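Lpg0393 helical bundle domain-containing protein (PDB 4R0G) probably acts as a guanine-nucleotide exchange factor for the small GTPases Rab5, Rab21 and Rab22 through a VPS9-like domain. Local coordinates at residues Ala69-Glu74 with Tyr84-Ile89. Numbering follows the deposited sequence.
Sequences AVHEME and YALTTI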
# COMPACT_ATOMS: atom_id res chain seq x y z
N ALA A 69 7.67 7.15 -10.69
CA ALA A 69 6.41 7.89 -10.71
C ALA A 69 5.27 6.93 -10.39
O ALA A 69 4.33 7.27 -9.67
CB ALA A 69 6.20 8.52 -12.08
N VAL A 70 5.36 5.72 -10.93
CA VAL A 70 4.39 4.69 -10.63
C VAL A 70 4.44 4.31 -9.15
O VAL A 70 3.42 4.18 -8.51
CB VAL A 70 4.60 3.44 -11.49
CG1 VAL A 70 3.60 2.38 -11.07
CG2 VAL A 70 4.50 3.76 -13.00
N HIS A 71 5.64 4.17 -8.60
CA HIS A 71 5.80 3.77 -7.21
C HIS A 71 5.17 4.80 -6.28
O HIS A 71 4.83 4.50 -5.13
CB HIS A 71 7.29 3.57 -6.93
CG HIS A 71 7.62 3.09 -5.55
ND1 HIS A 71 7.93 3.95 -4.52
CD2 HIS A 71 7.74 1.84 -5.04
CE1 HIS A 71 8.21 3.25 -3.43
NE2 HIS A 71 8.10 1.96 -3.72
N GLU A 72 4.98 6.02 -6.78
CA GLU A 72 4.37 7.07 -5.96
C GLU A 72 2.88 7.26 -6.15
O GLU A 72 2.30 8.16 -5.52
CB GLU A 72 5.11 8.40 -6.09
CG GLU A 72 6.61 8.30 -5.86
CD GLU A 72 6.96 7.59 -4.57
OE1 GLU A 72 6.68 8.15 -3.48
OE2 GLU A 72 7.53 6.48 -4.62
N MET A 73 2.24 6.44 -6.98
CA MET A 73 0.78 6.50 -7.08
C MET A 73 0.11 6.08 -5.76
O MET A 73 0.68 5.32 -4.96
CB MET A 73 0.25 5.67 -8.26
CG MET A 73 1.14 5.71 -9.45
SD MET A 73 0.40 5.69 -11.09
CE MET A 73 -1.28 5.14 -10.78
N GLU A 74 -1.08 6.62 -5.53
CA GLU A 74 -1.82 6.33 -4.31
C GLU A 74 -2.31 4.89 -4.29
O GLU A 74 -2.56 4.33 -3.22
CB GLU A 74 -3.01 7.30 -4.14
CG GLU A 74 -2.75 8.50 -3.22
CD GLU A 74 -1.84 9.55 -3.87
OE1 GLU A 74 -1.45 10.51 -3.15
OE2 GLU A 74 -1.51 9.43 -5.08
N TYR A 84 11.22 -2.49 -1.90
CA TYR A 84 12.62 -2.51 -1.48
C TYR A 84 13.55 -2.57 -2.70
O TYR A 84 14.60 -1.93 -2.71
CB TYR A 84 12.90 -3.69 -0.54
CG TYR A 84 14.31 -3.74 0.06
CD1 TYR A 84 14.66 -2.92 1.13
CD2 TYR A 84 15.26 -4.65 -0.41
CE1 TYR A 84 15.95 -2.97 1.70
CE2 TYR A 84 16.54 -4.72 0.16
CZ TYR A 84 16.88 -3.88 1.22
OH TYR A 84 18.15 -3.93 1.78
N ALA A 85 13.16 -3.33 -3.72
CA ALA A 85 13.96 -3.43 -4.93
C ALA A 85 14.13 -2.04 -5.49
O ALA A 85 15.24 -1.55 -5.66
CB ALA A 85 13.29 -4.31 -5.94
N LEU A 86 13.00 -1.40 -5.73
CA LEU A 86 12.94 -0.10 -6.36
C LEU A 86 13.80 0.91 -5.64
O LEU A 86 14.61 1.60 -6.25
CB LEU A 86 11.50 0.36 -6.42
CG LEU A 86 11.42 1.67 -7.17
CD1 LEU A 86 10.44 1.55 -8.30
CD2 LEU A 86 10.99 2.74 -6.18
N THR A 87 13.66 0.98 -4.32
CA THR A 87 14.39 1.97 -3.54
C THR A 87 15.88 1.66 -3.50
O THR A 87 16.69 2.58 -3.56
CB THR A 87 13.83 2.07 -2.12
OG1 THR A 87 13.70 0.75 -1.59
CG2 THR A 87 12.45 2.76 -2.14
N THR A 88 16.22 0.39 -3.39
CA THR A 88 17.61 -0.01 -3.36
C THR A 88 18.27 0.31 -4.71
O THR A 88 19.46 0.59 -4.79
CB THR A 88 17.72 -1.51 -3.15
OG1 THR A 88 17.01 -1.88 -1.97
CG2 THR A 88 19.20 -1.93 -3.01
N ILE A 89 17.48 0.27 -5.78
CA ILE A 89 18.04 0.57 -7.07
C ILE A 89 18.24 2.08 -7.18
O ILE A 89 19.20 2.55 -7.78
CB ILE A 89 17.18 0.01 -8.21
CG1 ILE A 89 17.23 -1.52 -8.20
CG2 ILE A 89 17.64 0.53 -9.54
CD1 ILE A 89 16.32 -2.19 -9.20
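L86 sets its CD2 methyl over one face of the H71 imidazole, 3.5 Å from the ring centroid and 14° off the ring normal, a CH-pi contact. CD1 of L86 also reaches CB of H71 at 4.0 Å, as CD2 does, so both arms of the leucine fork are used. A branched aliphatic residue suits this buried place because it can cover a flat ring and its stem together. CB of H71 already points toward helix 80-101, and with CG anti to the backbone N (chi1 -177°) the side chain extends the ring to L86. T87 adds a marginal touch, its CG2 methyl 4.5 Å from CE1 of H71.

Hydrogen bonds at both ring nitrogens probably hold the rotation of the imidazole. ND1 of H71 donates to OE2 of E72 at 2.6 Å, nearly straight and in the ring plane, while NE2 is hydrogen-bonded to OG of S83. Histidine fits here because it offers a flat aromatic face for the leucine methyl and two nitrogens for polar groups. OE2 of E72 is met nearly along its C-O axis.

Within the VPS9-like region, the contact joins the C-terminal end of helix 58-71 to helix 80-101, near the start of the latter. L78 of the intervening loop packs on both H71 and L86, L86 also rests on L67 and Y68, and helix 155-183 packs against V70.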